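PDB 2ON5: Na Glutathione S-transferase 2 from Necator americanus, which binds glutathione and, as a glutathione S-transferase, probably catalyses its conjugation through the thiol sulfur to electrophilic substrates. Local coordinates for residues H3-Y8 / V53-G58; R19-L24 / R73-A78; C159-T164 / A183-V188. One frame throughout, in Å; residues are numbered along the deposited sequence.

Contact 1: H3-Y8 / V53-G58. With GSH (glutathione), chain V.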
loop_
_atom_site.group_PDB
_atom_site.type_symbol
_atom_site.label_atom_id
_atom_site.label_comp_id
_atom_site.label_asym_id
_atom_site.label_seq_id
_atom_site.Cartn_x
_atom_site.Cartn_y
_atom_site.Cartn_z
ATOM N N HIS A 3 -11.650 23.442 -2.581
ATOM C CA HIS A 3 -11.988 22.764 -3.839
ATOM C C HIS A 3 -11.238 21.464 -3.954
ATOM O O HIS A 3 -10.002 21.436 -3.851
ATOM C CB HIS A 3 -11.655 23.624 -5.060
ATOM C CG HIS A 3 -12.193 23.056 -6.337
ATOM N ND1 HIS A 3 -11.448 22.245 -7.167
ATOM C CD2 HIS A 3 -13.420 23.146 -6.902
ATOM C CE1 HIS A 3 -12.183 21.887 -8.209
ATOM N NE2 HIS A 3 -13.385 22.413 -8.068
ATOM N N TYR A 4 -11.989 20.393 -4.177
ATOM C CA TYR A 4 -11.418 19.093 -4.524
ATOM C C TYR A 4 -11.683 18.678 -5.968
ATOM O O TYR A 4 -12.812 18.802 -6.482
ATOM C CB TYR A 4 -11.973 18.006 -3.621
ATOM C CG TYR A 4 -11.668 18.186 -2.147
ATOM C CD1 TYR A 4 -12.634 18.700 -1.276
ATOM C CD2 TYR A 4 -10.411 17.843 -1.627
ATOM C CE1 TYR A 4 -12.361 18.855 0.075
ATOM C CE2 TYR A 4 -10.143 17.986 -0.267
ATOM C CZ TYR A 4 -11.117 18.499 0.564
ATOM O OH TYR A 4 -10.861 18.645 1.912
ATOM N N LYS A 5 -10.631 18.172 -6.604
ATOM C CA LYS A 5 -10.737 17.591 -7.941
ATOM C C LYS A 5 -10.188 16.165 -7.877
ATOM O O LYS A 5 -9.078 15.947 -7.360
ATOM C CB LYS A 5 -9.926 18.417 -8.957
ATOM C CG LYS A 5 -10.005 17.869 -10.398
ATOM C CD LYS A 5 -9.360 18.805 -11.399
ATOM C CE LYS A 5 -7.874 18.947 -11.132
ATOM N NZ LYS A 5 -7.082 19.336 -12.335
ATOM N N LEU A 6 -10.964 15.192 -8.365
ATOM C CA LEU A 6 -10.422 13.854 -8.572
ATOM C C LEU A 6 -10.303 13.541 -10.049
ATOM O O LEU A 6 -11.306 13.601 -10.791
ATOM C CB LEU A 6 -11.300 12.803 -7.921
ATOM C CG LEU A 6 -10.799 11.358 -7.901
ATOM C CD1 LEU A 6 -9.529 11.265 -7.013
ATOM C CD2 LEU A 6 -11.906 10.459 -7.412
ATOM N N THR A 7 -9.097 13.158 -10.474
ATOM C CA THR A 7 -8.895 12.760 -11.882
ATOM C C THR A 7 -8.634 11.244 -11.985
ATOM O O THR A 7 -7.782 10.696 -11.263
ATOM C CB THR A 7 -7.766 13.554 -12.559
ATOM O OG1 THR A 7 -8.024 14.965 -12.451
ATOM C CG2 THR A 7 -7.667 13.172 -14.053
ATOM N N TYR A 8 -9.414 10.584 -12.841
ATOM C CA TYR A 8 -9.279 9.140 -13.076
ATOM C C TYR A 8 -9.865 8.789 -14.454
ATOM O O TYR A 8 -10.187 9.683 -15.243
ATOM C CB TYR A 8 -9.974 8.347 -11.958
ATOM C CG TYR A 8 -9.651 6.878 -11.977
ATOM C CD1 TYR A 8 -8.323 6.422 -11.893
ATOM C CD2 TYR A 8 -10.655 5.935 -12.118
ATOM C CE1 TYR A 8 -8.037 5.063 -11.931
ATOM C CE2 TYR A 8 -10.367 4.576 -12.158
ATOM C CZ TYR A 8 -9.071 4.154 -12.073
ATOM O OH TYR A 8 -8.795 2.803 -12.093
ATOM N N VAL A 53 -5.499 10.911 -9.254
ATOM C CA VAL A 53 -4.814 11.995 -8.542
ATOM C C VAL A 53 -5.863 12.949 -7.983
ATOM O O VAL A 53 -6.806 13.340 -8.706
ATOM C CB VAL A 53 -3.832 12.778 -9.460
ATOM C CG1 VAL A 53 -3.239 14.039 -8.750
ATOM C CG2 VAL A 53 -2.725 11.865 -9.922
ATOM N N LEU A 54 -5.688 13.293 -6.703
ATOM C CA LEU A 54 -6.525 14.276 -6.024
ATOM C C LEU A 54 -5.839 15.648 -6.092
ATOM O O LEU A 54 -4.626 15.747 -5.937
ATOM C CB LEU A 54 -6.770 13.892 -4.540
ATOM C CG LEU A 54 -7.602 14.879 -3.678
ATOM C CD1 LEU A 54 -9.093 14.801 -4.043
ATOM C CD2 LEU A 54 -7.430 14.665 -2.183
ATOM N N GLU A 55 -6.618 16.698 -6.317
ATOM C CA GLU A 55 -6.138 18.053 -6.061
ATOM C C GLU A 55 -6.945 18.672 -4.948
ATOM O O GLU A 55 -8.177 18.608 -4.964
ATOM C CB GLU A 55 -6.203 18.933 -7.305
ATOM C CG GLU A 55 -4.981 18.798 -8.157
ATOM C CD GLU A 55 -4.978 19.716 -9.381
ATOM O OE1 GLU A 55 -5.553 20.821 -9.327
ATOM O OE2 GLU A 55 -4.394 19.310 -10.395
ATOM N N GLU A 56 -6.263 19.221 -3.951
ATOM C CA GLU A 56 -6.964 19.989 -2.924
ATOM C C GLU A 56 -6.420 21.410 -2.979
ATOM O O GLU A 56 -5.243 21.637 -2.700
ATOM C CB GLU A 56 -6.796 19.408 -1.514
ATOM C CG GLU A 56 -7.561 20.261 -0.446
ATOM C CD GLU A 56 -7.281 19.884 1.006
ATOM O OE1 GLU A 56 -7.114 18.702 1.326
ATOM O OE2 GLU A 56 -7.221 20.799 1.854
ATOM N N ASP A 57 -7.262 22.357 -3.367
ATOM C CA ASP A 57 -6.794 23.745 -3.541
ATOM C C ASP A 57 -5.527 23.810 -4.390
ATOM O O ASP A 57 -4.571 24.539 -4.091
ATOM C CB ASP A 57 -6.648 24.449 -2.176
ATOM C CG ASP A 57 -8.004 24.695 -1.491
ATOM O OD1 ASP A 57 -9.058 24.427 -2.122
ATOM O OD2 ASP A 57 -8.033 25.191 -0.327
ATOM N N GLY A 58 -5.537 23.023 -5.462
ATOM C CA GLY A 58 -4.463 23.000 -6.440
ATOM C C GLY A 58 -3.234 22.158 -6.097
ATOM O O GLY A 58 -2.319 22.080 -6.913
HETATM N N1 GSH V . -0.606 2.024 -6.670
HETATM C CA1 GSH V . -1.632 2.372 -7.683
HETATM C C1 GSH V . -2.733 3.208 -7.038
HETATM O O11 GSH V . -3.380 2.612 -6.152
HETATM O O12 GSH V . -3.020 4.405 -7.327
HETATM C CB1 GSH V . -1.038 2.945 -8.973
HETATM C CG1 GSH V . -2.070 3.588 -9.893
HETATM C CD1 GSH V . -2.189 2.933 -11.265
HETATM O OE1 GSH V . -1.697 1.628 -11.542
HETATM N N2 GSH V . -2.800 3.719 -12.156
HETATM C CA2 GSH V . -3.528 3.327 -13.355
HETATM C C2 GSH V . -3.082 4.176 -14.523
HETATM O O2 GSH V . -2.553 5.479 -14.347
HETATM C CB2 GSH V . -5.019 3.508 -13.121
HETATM S SG2 GSH V . -5.959 1.989 -12.776
HETATM N N3 GSH V . -3.170 3.629 -15.735
HETATM C CA3 GSH V . -2.642 4.302 -16.906
HETATM C C3 GSH V . -1.135 4.455 -16.960
HETATM O O31 GSH V . -0.398 3.861 -16.142
HETATM O O32 GSH V . -0.601 5.175 -17.835
HETATM O O HOH W 1 -8.051 22.008 -6.411
HETATM O O HOH W 2 -6.693 15.617 -10.222
#
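The antiparallel pairing of Lys5 with Glu55 and Thr7 with Val53 belongs to the central sheet of the thioredoxin-like glutathione-binding domain. Strands 4-8 and 53-56 run at 165° to each other, their axes 4.7 Å apart. Lys5 and Glu55 form a hydrogen-bonded pair, with Lys5 N to Glu55 O at 3.0 Å. Thr7 and Val53 form the next such pair. Beyond the strands, His3 N continues the ladder to a side chain. It meets Asp57 OD1 at 2.8 Å in an almost straight bond, nearly along the C-O axis of the carboxylate. Asp57 N donates a hydrogen bond back to His3 O.

On the face that carries Lys5, the lysine and Glu55 lie side by side. The bend of the lysine chain at chi3 (64°) swings CE and NZ across toward the Glu55 carboxylate. Lys5 NZ forms a salt bridge with Glu55 OE2 at 3.3 Å, and the hydrogen bond within it is weak. A water links Thr7 OG1 with Val53 O on this side.

In the thioredoxin-like fold this sheet is covered by helices, and Tyr4, Leu6, Leu54 and Glu56 point to the face that helices 16-25 and 64-75 cover. Tyr4 CE2 rests on Glu56 CG at 3.4 Å. The ring and carboxylate planes are 64° apart. Glu56 OE1 is hydrogen-bonded to Tyr70, which helps to hold the carboxylate.

At the other end of strand 4-8, Tyr8 reaches the bound glutathione. Tyr8 OH is 3.0 Å from GSH SG2, and GSH CB2 lies at the ring edge. Leu14 N is hydrogen-bonded to Tyr8 OH.

Contact 2: R19-L24 / R73-A78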
loop_
_atom_site.group_PDB
_atom_site.type_symbol
_atom_site.label_atom_id
_atom_site.label_comp_id
_atom_site.label_asym_id
_atom_site.label_seq_id
_atom_site.Cartn_x
_atom_site.Cartn_y
_atom_site.Cartn_z
ATOM N N ARG A 19 -14.476 8.311 -4.408
ATOM C CA ARG A 19 -15.757 8.951 -4.716
ATOM C C ARG A 19 -16.799 8.649 -3.605
ATOM O O ARG A 19 -17.688 9.462 -3.340
ATOM C CB ARG A 19 -16.295 8.500 -6.074
ATOM C CG ARG A 19 -15.371 8.789 -7.244
ATOM C CD ARG A 19 -16.107 8.629 -8.584
ATOM N NE ARG A 19 -15.200 8.705 -9.718
ATOM C CZ ARG A 19 -14.819 7.665 -10.444
ATOM N NH1 ARG A 19 -15.235 6.457 -10.103
ATOM N NH2 ARG A 19 -13.998 7.836 -11.484
ATOM N N GLN A 20 -16.699 7.477 -2.992
ATOM C CA GLN A 20 -17.701 7.065 -1.993
ATOM C C GLN A 20 -17.403 7.710 -0.658
ATOM O O GLN A 20 -18.313 7.953 0.104
ATOM C CB GLN A 20 -17.812 5.538 -1.866
ATOM C CG GLN A 20 -18.476 4.944 -3.138
ATOM C CD GLN A 20 -18.519 3.429 -3.187
ATOM O OE1 GLN A 20 -18.826 2.845 -4.237
ATOM N NE2 GLN A 20 -18.198 2.775 -2.066
ATOM N N ILE A 21 -16.134 7.971 -0.389
ATOM C CA ILE A 21 -15.767 8.778 0.795
ATOM C C ILE A 21 -16.389 10.178 0.681
ATOM O O ILE A 21 -16.998 10.683 1.645
ATOM C CB ILE A 21 -14.260 8.883 0.966
ATOM C CG1 ILE A 21 -13.685 7.500 1.353
ATOM C CG2 ILE A 21 -13.929 10.022 1.982
ATOM C CD1 ILE A 21 -12.120 7.383 1.202
ATOM N N PHE A 22 -16.274 10.790 -0.498
ATOM C CA PHE A 22 -16.881 12.130 -0.693
ATOM C C PHE A 22 -18.387 12.098 -0.486
ATOM O O PHE A 22 -18.954 13.004 0.139
ATOM C CB PHE A 22 -16.580 12.714 -2.082
ATOM C CG PHE A 22 -15.189 13.256 -2.249
ATOM C CD1 PHE A 22 -14.722 14.296 -1.452
ATOM C CD2 PHE A 22 -14.361 12.769 -3.267
ATOM C CE1 PHE A 22 -13.449 14.810 -1.620
ATOM C CE2 PHE A 22 -13.070 13.314 -3.468
ATOM C CZ PHE A 22 -12.620 14.320 -2.634
ATOM N N ALA A 23 -19.045 11.078 -1.044
ATOM C CA ALA A 23 -20.491 10.901 -0.883
ATOM C C ALA A 23 -20.892 10.758 0.572
ATOM O O ALA A 23 -21.811 11.422 1.020
ATOM C CB ALA A 23 -20.981 9.694 -1.703
ATOM N N LEU A 24 -20.203 9.894 1.316
ATOM C CA LEU A 24 -20.501 9.718 2.743
ATOM C C LEU A 24 -20.308 11.001 3.555
ATOM O O LEU A 24 -21.009 11.242 4.544
ATOM C CB LEU A 24 -19.640 8.605 3.349
ATOM C CG LEU A 24 -19.966 7.181 2.866
ATOM C CD1 LEU A 24 -19.023 6.175 3.473
ATOM C CD2 LEU A 24 -21.405 6.838 3.186
ATOM N N ARG A 73 -9.271 10.161 6.984
ATOM C CA ARG A 73 -8.868 10.824 8.235
ATOM C C ARG A 73 -9.594 12.144 8.430
ATOM O O ARG A 73 -9.957 12.505 9.551
ATOM C CB ARG A 73 -7.366 11.034 8.289
ATOM C CG ARG A 73 -6.621 9.737 8.625
ATOM C CD ARG A 73 -5.168 9.912 9.085
ATOM N NE ARG A 73 -4.755 11.289 9.315
ATOM C CZ ARG A 73 -3.482 11.670 9.531
ATOM N NH1 ARG A 73 -2.501 10.774 9.536
ATOM N NH2 ARG A 73 -3.188 12.959 9.683
ATOM N N LYS A 74 -9.777 12.888 7.351
ATOM C CA LYS A 74 -10.434 14.208 7.441
ATOM C C LYS A 74 -11.937 14.080 7.772
ATOM O O LYS A 74 -12.527 14.923 8.494
ATOM C CB LYS A 74 -10.220 14.961 6.108
ATOM C CG LYS A 74 -10.742 16.378 6.083
ATOM C CD LYS A 74 -10.678 16.944 4.689
ATOM C CE LYS A 74 -9.231 17.071 4.222
ATOM N NZ LYS A 74 -8.592 18.251 4.823
ATOM N N PHE A 75 -12.564 13.023 7.265
ATOM C CA PHE A 75 -14.033 12.936 7.285
ATOM C C PHE A 75 -14.613 11.878 8.213
ATOM O O PHE A 75 -15.823 11.763 8.309
ATOM C CB PHE A 75 -14.584 12.695 5.856
ATOM C CG PHE A 75 -14.309 13.834 4.884
ATOM C CD1 PHE A 75 -13.886 13.562 3.582
ATOM C CD2 PHE A 75 -14.473 15.158 5.270
ATOM C CE1 PHE A 75 -13.648 14.586 2.664
ATOM C CE2 PHE A 75 -14.217 16.220 4.365
ATOM C CZ PHE A 75 -13.796 15.928 3.063
ATOM N N GLY A 76 -13.754 11.087 8.856
ATOM C CA GLY A 76 -14.200 10.201 9.936
ATOM C C GLY A 76 -14.395 8.751 9.538
ATOM O O GLY A 76 -15.147 8.042 10.205
ATOM N N PHE A 77 -13.698 8.311 8.477
ATOM C CA PHE A 77 -13.794 6.925 7.965
ATOM C C PHE A 77 -12.473 6.140 7.992
ATOM O O PHE A 77 -12.297 5.193 7.238
ATOM C CB PHE A 77 -14.349 6.940 6.544
ATOM C CG PHE A 77 -15.601 7.746 6.429
ATOM C CD1 PHE A 77 -16.762 7.332 7.087
ATOM C CD2 PHE A 77 -15.605 8.931 5.745
ATOM C CE1 PHE A 77 -17.928 8.103 7.029
ATOM C CE2 PHE A 77 -16.763 9.713 5.678
ATOM C CZ PHE A 77 -17.912 9.293 6.323
ATOM N N ALA A 78 -11.539 6.572 8.831
ATOM C CA ALA A 78 -10.202 5.958 8.861
ATOM C C ALA A 78 -10.041 4.951 10.012
ATOM O O ALA A 78 -9.021 4.260 10.092
ATOM C CB ALA A 78 -9.105 7.043 9.001
#
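Leu24 and Phe77 make the tight part of this contact. Leu24 CB comes to 3.5 Å from Phe77 CZ, and the ring crosses the leucine at a slant. The methyl Leu24 CD1 lies over one face of the ring, 4.2 Å above its plane and offset toward the rim. Ile21 packs beside them. Its chi1 of -69° sets CG1 beside the backbone N and CG2 anti to it, so CG2 faces the two rings of the partner segment. There it meets the edge of the Phe75 ring, with CG2 to Phe75 CD1 at 3.9 Å. The same methyl is 4.3 Å from Phe77 CD2.

The contact joins helix 16-25 to the C-terminal end of helix 64-75, two helices of the thioredoxin-like N-terminal domain. Gly76 is the first residue to leave the second helix, with a positive phi of 100°. The turn at Gly76 brings Phe77 round to the same helix that Phe75 faces. Leu158 of helix 155-168 packs against both Ile21 and Leu24.

Between the segments, packing is looser at Phe22, with Phe22 CD1 to Phe75 CE1 at 4.3 Å. The Phe22 ring is nevertheless buried, stacked on Tyr29 and met by Tyr4.

The solvent side begins at Lys74 and Gly76, which are exposed. Here the aliphatic Lys74 CG covers one face of the Phe75 ring, while Arg73 turns to a salt bridge with Glu85 of the second subunit.

Contact 3: C159-T164 / A183-V188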
loop_
_atom_site.group_PDB
_atom_site.type_symbol
_atom_site.label_atom_id
_atom_site.label_comp_id
_atom_site.label_asym_id
_atom_site.label_seq_id
_atom_site.Cartn_x
_atom_site.Cartn_y
_atom_site.Cartn_z
ATOM N N CYS A 159 -13.683 -0.298 0.044
ATOM C CA CYS A 159 -12.860 -1.045 -0.939
ATOM C C CYS A 159 -13.440 -2.433 -1.165
ATOM O O CYS A 159 -13.638 -2.848 -2.311
ATOM C CB CYS A 159 -11.391 -1.177 -0.498
ATOM S SG CYS A 159 -10.483 0.383 -0.579
ATOM N N LEU A 160 -13.681 -3.173 -0.081
ATOM C CA LEU A 160 -14.174 -4.548 -0.245
ATOM C C LEU A 160 -15.586 -4.642 -0.855
ATOM O O LEU A 160 -15.809 -5.450 -1.791
ATOM C CB LEU A 160 -14.099 -5.333 1.074
ATOM C CG LEU A 160 -14.493 -6.805 0.984
ATOM C CD1 LEU A 160 -13.502 -7.596 0.123
ATOM C CD2 LEU A 160 -14.653 -7.381 2.391
ATOM N N ALA A 161 -16.534 -3.887 -0.297
ATOM C CA ALA A 161 -17.937 -3.882 -0.781
ATOM C C ALA A 161 -17.985 -3.498 -2.267
ATOM O O ALA A 161 -18.706 -4.115 -3.089
ATOM C CB ALA A 161 -18.803 -2.892 0.054
ATOM N N GLU A 162 -17.210 -2.484 -2.629
ATOM C CA GLU A 162 -17.158 -2.039 -4.047
ATOM C C GLU A 162 -16.599 -3.132 -4.962
ATOM O O GLU A 162 -17.194 -3.449 -5.982
ATOM C CB GLU A 162 -16.380 -0.721 -4.201
ATOM C CG GLU A 162 -16.177 -0.244 -5.636
ATOM C CD GLU A 162 -17.470 -0.151 -6.445
ATOM O OE1 GLU A 162 -18.499 0.344 -5.932
ATOM O OE2 GLU A 162 -17.430 -0.539 -7.618
ATOM N N HIS A 163 -15.476 -3.725 -4.569
ATOM C CA HIS A 163 -14.893 -4.796 -5.356
ATOM C C HIS A 163 -15.851 -5.957 -5.513
ATOM O O HIS A 163 -16.147 -6.383 -6.649
ATOM C CB HIS A 163 -13.586 -5.331 -4.724
ATOM C CG HIS A 163 -13.070 -6.542 -5.435
ATOM N ND1 HIS A 163 -13.142 -7.815 -4.905
ATOM C CD2 HIS A 163 -12.550 -6.678 -6.676
ATOM C CE1 HIS A 163 -12.662 -8.679 -5.784
ATOM N NE2 HIS A 163 -12.306 -8.015 -6.871
ATOM N N THR A 164 -16.307 -6.516 -4.389
ATOM C CA THR A 164 -17.093 -7.746 -4.487
ATOM C C THR A 164 -18.396 -7.540 -5.260
ATOM O O THR A 164 -18.754 -8.370 -6.115
ATOM C CB THR A 164 -17.378 -8.400 -3.130
ATOM O OG1 THR A 164 -18.209 -7.549 -2.330
ATOM C CG2 THR A 164 -16.078 -8.710 -2.387
ATOM N N ALA A 183 -23.022 -10.464 2.750
ATOM C CA ALA A 183 -23.724 -9.698 3.772
ATOM C C ALA A 183 -23.035 -8.343 3.971
ATOM O O ALA A 183 -23.684 -7.315 4.081
ATOM C CB ALA A 183 -23.765 -10.474 5.110
ATOM N N HIS A 184 -21.706 -8.372 3.999
ATOM C CA HIS A 184 -20.906 -7.161 4.155
ATOM C C HIS A 184 -21.130 -6.165 3.025
ATOM O O HIS A 184 -21.374 -4.975 3.277
ATOM C CB HIS A 184 -19.421 -7.532 4.292
ATOM C CG HIS A 184 -18.505 -6.354 4.199
ATOM N ND1 HIS A 184 -18.146 -5.609 5.302
ATOM C CD2 HIS A 184 -17.910 -5.764 3.128
ATOM C CE1 HIS A 184 -17.331 -4.635 4.921
ATOM N NE2 HIS A 184 -17.167 -4.713 3.612
ATOM N N ALA A 185 -21.085 -6.637 1.777
ATOM C CA ALA A 185 -21.307 -5.728 0.641
ATOM C C ALA A 185 -22.677 -5.076 0.747
ATOM O O ALA A 185 -22.809 -3.865 0.513
ATOM C CB ALA A 185 -21.160 -6.457 -0.700
ATOM N N GLU A 186 -23.688 -5.850 1.145
ATOM C CA GLU A 186 -25.055 -5.320 1.141
ATOM C C GLU A 186 -25.311 -4.389 2.327
ATOM O O GLU A 186 -26.052 -3.429 2.182
ATOM C CB GLU A 186 -26.117 -6.417 1.030
ATOM C CG GLU A 186 -26.082 -7.110 -0.345
ATOM C CD GLU A 186 -27.208 -8.135 -0.528
ATOM O OE1 GLU A 186 -27.361 -8.619 -1.661
ATOM O OE2 GLU A 186 -27.927 -8.446 0.446
ATOM N N LYS A 187 -24.671 -4.669 3.463
ATOM C CA LYS A 187 -24.689 -3.742 4.616
ATOM C C LYS A 187 -24.088 -2.369 4.270
ATOM O O LYS A 187 -24.741 -1.328 4.440
ATOM C CB LYS A 187 -23.991 -4.366 5.830
ATOM C CG LYS A 187 -23.991 -3.463 7.096
ATOM C CD LYS A 187 -23.260 -4.132 8.255
ATOM C CE LYS A 187 -23.388 -3.316 9.540
ATOM N NZ LYS A 187 -24.749 -3.486 10.065
ATOM N N VAL A 188 -22.860 -2.379 3.752
ATOM C CA VAL A 188 -22.138 -1.154 3.354
ATOM C C VAL A 188 -22.915 -0.340 2.331
ATOM O O VAL A 188 -23.129 0.854 2.520
ATOM C CB VAL A 188 -20.697 -1.505 2.849
ATOM C CG1 VAL A 188 -19.946 -0.267 2.252
ATOM C CG2 VAL A 188 -19.867 -2.150 4.014
#
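Ala161 and Ala185 meet where two helices of the all-helical C-terminal domain of the glutathione S-transferase fold cross. Segments 159-164 and 183-188 are steeply inclined, with 109° between their N-to-C directions and axes 8.6 Å apart. The two alanines come closest, with Ala161 CA only 4.1 Å from Ala185 CA. Their small side chains permit this approach.

The apolar contacts centre on Ala161. Its CB sits 3.6 Å from Val188 CG1 and 3.8 Å from Ala185 CA. Val188 has CG1 anti to the backbone N (chi1 173°), and this branch is the one that comes nearest to the alanine. The second branch, CG2, lies over one face of the His184 ring, toward its rim. Leu160 packs beside that ring. Its CD2 reaches His184 CD2 at 3.7 Å, and the two side chains are inclined to each other. Phe132 and Met136 of helix 117-143 pack against the same leucine.

The polar groups take partners outside the crossing. No hydrogen bond joins the two segments. The His184 ring edge faces Ala161 N, but the ring nitrogens have weak hydrogen bonds to backbone oxygens: His184 ND1 to Gly146 O and His184 NE2 to Asp157 O. The second of these oxygens belongs to helix 155-168 itself, just before the segment. If both bonds form together, the imidazole would probably have to be doubly protonated.

The Thr164 hydroxyl is hydrogen-bonded to Tyr175 OH, and Thr164 OG1 also lies 3.5 Å from the methyl Ala185 CB.

In the fold
Contacts 1 and 2 interleave along the chain, and both join parts of the thioredoxin-like domain. Contact 1 lies in its sheet and contact 2 in the helices packed on it, with centres about 15 Å apart. They touch directly, for example where Leu54 meets Phe22. Contact 3 follows later, in the helical C-terminal domain. Its centre is about 26 Å from that of contact 1, on the opposite side of the chain's centre. Contact 2 lies between them, about 16 Å from contact 3 by centres. Helix 16-25 packs on the sheet and also on helix 155-168, so it links the glutathione-binding domain to the helical one.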